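Local coordinates for protein interpain A (Prevotella intermedia, PDB 3BB7) that probably cleaves proteins as a C10-family cysteine protease, here as the zymogen with its prodomain attached and the predicted nucleophile replaced, at residues 25-37 with 62-74. The protein carries 1 engineered substitution. Residues are numbered along the deposited sequence; the frame is centred on the assembly and turned at random.
Sequences VISADDLAPELLG and ITNAVKSNKPLNV. Unlike the reference sequence in segment 62-74: Ser68 (reference Asn), Asn73 (reference Ser).
Leu31, in the hairpin loop between strands 23-26 and 35-39 of the prodomain, packs against the Schellman motif, with Asn69 as C-prime residue, that ends helix 49-68. Leu31 CD1 lies 3.6 Å from Ala65 O and close to Asn69 OD1; CD2 rests on the ring of Pro71. Chi1 of -63° turns CG anti to the carbonyl carbon, from where CD1 reaches the last helical turn and CD2 the ring of Pro71. The backbone meets as well: Leu72 N donates to Leu31 O over 2.8 Å in an almost straight bond of 176°, and a water bridges Leu31 O, weakly, to Leu72 O. Beside it Leu72 CD1 packs on Ala32 CB, and deeper in Ile62 CD1 meets Leu36 CD1 tip to tip at 4.0 Å, with Trp54 and Ile58 of the same helix also against Leu36. The turn carrying Leu31 is itself braced. A type I beta turn runs from Asp29 to Ala32, and Asp29 OD1 closes an Asx turn by accepting from Leu31 N through its anti lone pair, while the other oxygen, OD2, lies near Val66 CG2. Farther back, across the loop's neck, Ser27 OG donates to Pro33 O over 2.6 Å, from above the carbonyl plane.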
ATOM      1  N   VAL A  25      -0.097 -13.196  13.095  1.00  9.53           N
ATOM      2  CA  VAL A  25       0.950 -13.904  12.364  1.00 10.24           C
ATOM      3  C   VAL A  25       2.105 -13.989  13.360  1.00 10.63           C
ATOM      4  O   VAL A  25       2.552 -12.970  13.909  1.00  9.49           O
ATOM      5  CB  VAL A  25       1.349 -13.186  11.090  1.00  9.99           C
ATOM      6  CG1 VAL A  25       2.393 -14.022  10.333  1.00 11.43           C
ATOM      7  CG2 VAL A  25       0.097 -12.890  10.217  1.00 11.84           C
ATOM      8  N   ILE A  26       2.539 -15.223  13.608  1.00 10.95           N
ATOM      9  CA  ILE A  26       3.425 -15.589  14.723  1.00 13.02           C
ATOM     10  C   ILE A  26       4.649 -16.354  14.206  1.00 12.75           C
ATOM     11  O   ILE A  26       4.506 -17.280  13.399  1.00 13.95           O
ATOM     12  CB  ILE A  26       2.619 -16.499  15.715  1.00 13.55           C
ATOM     13  CG1 ILE A  26       1.436 -15.726  16.339  1.00 15.32           C
ATOM     14  CG2 ILE A  26       3.504 -17.209  16.764  1.00 15.14           C
ATOM     15  CD1 ILE A  26       1.828 -14.511  17.027  1.00 16.99           C
ATOM     16  N   SER A  27       5.844 -15.955  14.656  1.00 12.38           N
ATOM     17  CA  SER A  27       7.090 -16.698  14.367  1.00 11.81           C
ATOM     18  C   SER A  27       7.417 -17.585  15.540  1.00 11.28           C
ATOM     19  O   SER A  27       6.769 -17.501  16.580  1.00 11.48           O
ATOM     20  CB  SER A  27       8.262 -15.734  14.155  1.00 13.04           C
ATOM     21  OG  SER A  27       8.636 -15.127  15.389  1.00 13.27           O
ATOM     22  N   ALA A  28       8.416 -18.448  15.378  1.00 11.62           N
ATOM     23  CA  ALA A  28       8.873 -19.299  16.469  1.00 11.28           C
ATOM     24  C   ALA A  28      10.350 -19.537  16.301  1.00 12.49           C
ATOM     25  O   ALA A  28      10.777 -20.541  15.712  1.00 11.55           O
ATOM     26  CB  ALA A  28       8.088 -20.615  16.532  1.00 12.07           C
ATOM     27  N   ASP A  29      11.115 -18.557  16.768  1.00 12.39           N
ATOM     28  CA  ASP A  29      12.563 -18.608  16.681  1.00 14.35           C
ATOM     29  C   ASP A  29      13.207 -17.671  17.672  1.00 13.73           C
ATOM     30  O   ASP A  29      12.728 -16.563  17.870  1.00 14.56           O
ATOM     31  CB  ASP A  29      13.039 -18.202  15.302  1.00 15.02           C
ATOM     32  CG  ASP A  29      14.377 -18.792  14.992  1.00 18.05           C
ATOM     33  OD1 ASP A  29      15.424 -18.248  15.508  1.00 19.46           O
ATOM     34  OD2 ASP A  29      14.355 -19.842  14.289  1.00 18.15           O
ATOM     35  N   ASP A  30      14.319 -18.092  18.270  1.00 13.76           N
ATOM     36  CA  ASP A  30      14.988 -17.247  19.237  1.00 14.42           C
ATOM     37  C   ASP A  30      15.466 -15.935  18.635  1.00 13.88           C
ATOM     38  O   ASP A  30      15.621 -14.960  19.367  1.00 14.61           O
ATOM     39  CB  ASP A  30      16.135 -18.005  19.873  1.00 15.88           C
ATOM     40  CG  ASP A  30      15.640 -19.000  20.908  1.00 18.30           C
ATOM     41  OD1 ASP A  30      15.393 -18.578  22.066  1.00 21.79           O
ATOM     42  OD2 ASP A  30      15.457 -20.203  20.568  1.00 17.76           O
ATOM     43  N   LEU A  31      15.681 -15.916  17.322  1.00 13.35           N
ATOM     44  CA  LEU A  31      16.225 -14.745  16.631  1.00 13.80           C
ATOM     45  C   LEU A  31      15.197 -13.817  16.002  1.00 13.62           C
ATOM     46  O   LEU A  31      15.570 -12.829  15.355  1.00 14.83           O
ATOM     47  CB  LEU A  31      17.209 -15.198  15.552  1.00 14.00           C
ATOM     48  CG  LEU A  31      18.443 -15.935  16.086  1.00 15.43           C
ATOM     49  CD1 LEU A  31      19.208 -16.663  14.979  1.00 18.06           C
ATOM     50  CD2 LEU A  31      19.370 -14.960  16.795  1.00 16.62           C
ATOM     51  N   ALA A  32      13.918 -14.123  16.195  1.00 13.04           N
ATOM     52  CA  ALA A  32      12.833 -13.291  15.667  1.00 13.14           C
ATOM     53  C   ALA A  32      11.848 -12.920  16.767  1.00 12.64           C
ATOM     54  O   ALA A  32      11.597 -13.715  17.666  1.00 13.05           O
ATOM     55  CB  ALA A  32      12.086 -14.037  14.582  1.00 13.05           C
ATOM     56  N   PRO A  33      11.247 -11.715  16.672  1.00 12.70           N
ATOM     57  CA  PRO A  33      10.161 -11.417  17.615  1.00 12.74           C
ATOM     58  C   PRO A  33       8.969 -12.307  17.295  1.00 12.47           C
ATOM     59  O   PRO A  33       8.735 -12.618  16.121  1.00 12.78           O
ATOM     60  CB  PRO A  33       9.814  -9.962  17.317  1.00 12.82           C
ATOM     61  CG  PRO A  33      10.298  -9.726  15.930  1.00 13.53           C
ATOM     62  CD  PRO A  33      11.476 -10.622  15.703  1.00 13.16           C
ATOM     63  N   GLU A  34       8.219 -12.716  18.319  1.00 11.92           N
ATOM     64  CA  GLU A  34       7.152 -13.674  18.120  1.00 12.83           C
ATOM     65  C   GLU A  34       6.006 -13.082  17.283  1.00 12.20           C
ATOM     66  O   GLU A  34       5.580 -13.666  16.305  1.00 13.38           O
ATOM     67  CB  GLU A  34       6.620 -14.120  19.466  1.00 12.17           C
ATOM     68  CG  GLU A  34       5.632 -15.266  19.336  1.00 12.20           C
ATOM     69  CD  GLU A  34       5.130 -15.810  20.653  1.00 13.71           C
ATOM     70  OE1 GLU A  34       4.787 -15.025  21.581  1.00 15.91           O
ATOM     71  OE2 GLU A  34       5.045 -17.054  20.732  1.00 14.44           O
ATOM     72  N   LEU A  35       5.467 -11.947  17.689  1.00 12.09           N
ATOM     73  CA  LEU A  35       4.333 -11.421  16.946  1.00 12.17           C
ATOM     74  C   LEU A  35       4.821 -10.591  15.769  1.00 11.67           C
ATOM     75  O   LEU A  35       5.529  -9.586  15.959  1.00 11.20           O
ATOM     76  CB  LEU A  35       3.424 -10.593  17.847  1.00 12.08           C
ATOM     77  CG  LEU A  35       2.245 -10.121  16.986  1.00 14.67           C
ATOM     78  CD1 LEU A  35       0.977 -10.807  17.324  1.00 14.82           C
ATOM     79  CD2 LEU A  35       2.099  -8.628  16.965  1.00 19.05           C
ATOM     80  N   LEU A  36       4.419 -10.999  14.567  1.00 10.13           N
ATOM     81  CA  LEU A  36       4.834 -10.309  13.318  1.00 10.90           C
ATOM     82  C   LEU A  36       3.742  -9.393  12.785  1.00 11.07           C
ATOM     83  O   LEU A  36       4.031  -8.411  12.106  1.00 10.47           O
ATOM     84  CB  LEU A  36       5.214 -11.338  12.254  1.00 11.45           C
ATOM     85  CG  LEU A  36       6.284 -12.356  12.707  1.00 10.37           C
ATOM     86  CD1 LEU A  36       6.416 -13.467  11.685  1.00 12.12           C
ATOM     87  CD2 LEU A  36       7.615 -11.637  12.873  1.00 12.39           C
ATOM     88  N   GLY A  37       2.486  -9.735  13.062  1.00 10.31           N
ATOM     89  CA  GLY A  37       1.357  -8.958  12.573  1.00 10.88           C
ATOM     90  C   GLY A  37       0.098  -9.333  13.287  1.00 10.47           C
ATOM     91  O   GLY A  37      -0.026 -10.424  13.854  1.00  9.71           O
ATOM     92  N   ILE A  62      13.552 -13.907   8.209  1.00  9.81           N
ATOM     93  CA  ILE A  62      13.698 -14.853   9.275  1.00 10.43           C
ATOM     94  C   ILE A  62      14.744 -15.925   8.892  1.00  9.92           C
ATOM     95  O   ILE A  62      15.642 -16.258   9.698  1.00 10.65           O
ATOM     96  CB  ILE A  62      12.338 -15.487   9.706  1.00  9.08           C
ATOM     97  CG1 ILE A  62      11.442 -14.406  10.326  1.00 11.51           C
ATOM     98  CG2 ILE A  62      12.569 -16.624  10.715  1.00 11.11           C
ATOM     99  CD1 ILE A  62      10.032 -14.852  10.694  1.00 11.42           C
ATOM    100  N   THR A  63      14.644 -16.473   7.683  1.00  9.82           N
ATOM    101  CA  THR A  63      15.621 -17.474   7.280  1.00 10.92           C
ATOM    102  C   THR A  63      17.037 -16.875   7.216  1.00 10.25           C
ATOM    103  O   THR A  63      18.004 -17.510   7.640  1.00  9.23           O
ATOM    104  CB  THR A  63      15.223 -18.193   5.987  1.00 10.87           C
ATOM    105  OG1 THR A  63      15.183 -17.276   4.908  1.00 16.29           O
ATOM    106  CG2 THR A  63      13.846 -18.833   6.150  1.00 10.87           C
ATOM    107  N   ASN A  64      17.154 -15.633   6.755  1.00 10.94           N
ATOM    108  CA  ASN A  64      18.471 -15.032   6.698  1.00 11.24           C
ATOM    109  C   ASN A  64      19.040 -14.760   8.102  1.00 11.07           C
ATOM    110  O   ASN A  64      20.228 -14.972   8.349  1.00 11.47           O
ATOM    111  CB  ASN A  64      18.399 -13.701   5.938  0.50 11.52           C
ATOM    112  CG  ASN A  64      19.743 -12.963   5.894  0.50 13.80           C
ATOM    113  OD1 ASN A  64      19.985 -12.036   6.682  0.50 16.03           O
ATOM    114  ND2 ASN A  64      20.613 -13.366   4.974  0.50 15.03           N
ATOM    115  N   ALA A  65      18.177 -14.327   9.023  1.00 10.95           N
ATOM    116  CA  ALA A  65      18.591 -14.124  10.411  1.00 11.03           C
ATOM    117  C   ALA A  65      19.123 -15.387  11.030  1.00 11.01           C
ATOM    118  O   ALA A  65      20.157 -15.390  11.703  1.00 10.72           O
ATOM    119  CB  ALA A  65      17.429 -13.613  11.231  1.00 11.81           C
ATOM    120  N   VAL A  66      18.394 -16.477  10.832  1.00 10.31           N
ATOM    121  CA  VAL A  66      18.805 -17.761  11.377  1.00 11.82           C
ATOM    122  C   VAL A  66      20.142 -18.217  10.761  1.00 10.69           C
ATOM    123  O   VAL A  66      21.032 -18.667  11.497  1.00 12.47           O
ATOM    124  CB  VAL A  66      17.678 -18.822  11.168  1.00 11.41           C
ATOM    125  CG1 VAL A  66      18.152 -20.233  11.402  1.00 15.23           C
ATOM    126  CG2 VAL A  66      16.435 -18.452  12.000  1.00 12.38           C
ATOM    127  N   LYS A  67      20.287 -18.066   9.438  1.00 11.10           N
ATOM    128  CA  LYS A  67      21.516 -18.487   8.742  1.00 12.68           C
ATOM    129  C   LYS A  67      22.729 -17.716   9.254  1.00 12.78           C
ATOM    130  O   LYS A  67      23.813 -18.298   9.428  1.00 12.05           O
ATOM    131  CB  LYS A  67      21.367 -18.230   7.246  1.00 11.28           C
ATOM    132  CG  LYS A  67      22.682 -18.403   6.457  1.00 13.09           C
ATOM    133  CD  LYS A  67      22.488 -18.635   4.955  1.00 15.01           C
ATOM    134  CE  LYS A  67      21.804 -17.524   4.236  1.00 19.18           C
ATOM    135  NZ  LYS A  67      21.655 -17.905   2.763  1.00 21.65           N
ATOM    136  N   SER A  68      22.533 -16.412   9.462  1.00 14.75           N
ATOM    137  CA  SER A  68      23.610 -15.499   9.863  1.00 18.03           C
ATOM    138  C   SER A  68      23.723 -15.399  11.395  1.00 19.44           C
ATOM    139  O   SER A  68      24.653 -14.755  11.927  1.00 20.13           O
ATOM    140  CB  SER A  68      23.412 -14.121   9.220  1.00 18.26           C
ATOM    141  OG  SER A  68      23.579 -14.160   7.780  1.00 21.78           O
ATOM    142  N   ASN A  69      22.818 -16.077  12.103  1.00 20.22           N
ATOM    143  CA  ASN A  69      22.790 -16.092  13.573  1.00 21.54           C
ATOM    144  C   ASN A  69      22.773 -14.682  14.155  1.00 21.64           C
ATOM    145  O   ASN A  69      23.483 -14.377  15.127  1.00 21.93           O
ATOM    146  CB  ASN A  69      23.986 -16.870  14.121  1.00 22.35           C
ATOM    147  CG  ASN A  69      23.718 -17.461  15.474  1.00 24.31           C
ATOM    148  OD1 ASN A  69      22.651 -18.037  15.728  1.00 25.34           O
ATOM    149  ND2 ASN A  69      24.712 -17.357  16.361  1.00 27.43           N
ATOM    150  N   LYS A  70      21.966 -13.819  13.552  1.00 20.75           N
ATOM    151  CA  LYS A  70      21.871 -12.428  13.961  1.00 22.13           C
ATOM    152  C   LYS A  70      20.417 -12.149  14.287  1.00 20.94           C
ATOM    153  O   LYS A  70      19.550 -12.313  13.417  1.00 20.80           O
ATOM    154  CB  LYS A  70      22.334 -11.519  12.824  1.00 22.31           C
ATOM    155  CG  LYS A  70      21.868 -10.040  12.889  1.00 27.14           C
ATOM    156  CD  LYS A  70      22.862  -9.108  13.605  1.00 31.69           C
ATOM    157  CE  LYS A  70      22.443  -8.784  15.044  1.00 33.30           C
ATOM    158  NZ  LYS A  70      21.187  -7.974  15.125  1.00 34.36           N
ATOM    159  N   PRO A  71      20.142 -11.693  15.517  1.00 20.38           N
ATOM    160  CA  PRO A  71      18.756 -11.419  15.878  1.00 20.16           C
ATOM    161  C   PRO A  71      18.155 -10.318  15.025  1.00 19.39           C
ATOM    162  O   PRO A  71      18.843  -9.347  14.654  1.00 19.06           O
ATOM    163  CB  PRO A  71      18.850 -10.939  17.335  1.00 20.12           C
ATOM    164  CG  PRO A  71      20.186 -11.365  17.822  1.00 21.49           C
ATOM    165  CD  PRO A  71      21.075 -11.418  16.624  1.00 20.97           C
ATOM    166  N   LEU A  72      16.873 -10.461  14.698  1.00 18.76           N
ATOM    167  CA  LEU A  72      16.177  -9.422  13.954  1.00 18.10           C
ATOM    168  C   LEU A  72      15.984  -8.208  14.853  1.00 18.92           C
ATOM    169  O   LEU A  72      15.758  -8.340  16.058  1.00 19.01           O
ATOM    170  CB  LEU A  72      14.827  -9.916  13.396  1.00 16.94           C
ATOM    171  CG  LEU A  72      14.912 -10.965  12.284  1.00 15.56           C
ATOM    172  CD1 LEU A  72      13.557 -11.650  12.092  1.00 17.10           C
ATOM    173  CD2 LEU A  72      15.393 -10.332  10.948  1.00 15.18           C
ATOM    174  N   ASN A  73      16.075  -7.031  14.262  1.00 19.24           N
ATOM    175  CA  ASN A  73      15.926  -5.834  15.081  1.00 20.49           C
ATOM    176  C   ASN A  73      14.469  -5.513  15.392  1.00 18.02           C
ATOM    177  O   ASN A  73      13.556  -5.908  14.654  1.00 17.00           O
ATOM    178  CB  ASN A  73      16.650  -4.648  14.466  1.00 22.25           C
ATOM    179  CG  ASN A  73      16.042  -4.193  13.174  1.00 26.71           C
ATOM    180  OD1 ASN A  73      14.815  -4.109  13.024  1.00 34.29           O
ATOM    181  ND2 ASN A  73      16.896  -3.865  12.223  1.00 30.21           N
ATOM    182  N   VAL A  74      14.282  -4.821  16.512  1.00 15.82           N
ATOM    183  CA  VAL A  74      12.970  -4.365  16.966  1.00 14.37           C
ATOM    184  C   VAL A  74      13.151  -2.884  17.284  1.00 13.10           C
ATOM    185  O   VAL A  74      13.955  -2.512  18.153  1.00 13.64           O
ATOM    186  CB  VAL A  74      12.526  -5.115  18.230  1.00 14.55           C
ATOM    187  CG1 VAL A  74      11.211  -4.563  18.716  1.00 14.37           C
ATOM    188  CG2 VAL A  74      12.384  -6.594  17.922  1.00 14.50           C
TER
HETATM  189  O   HOH W   1      14.485 -10.494  17.334  1.00 20.44           O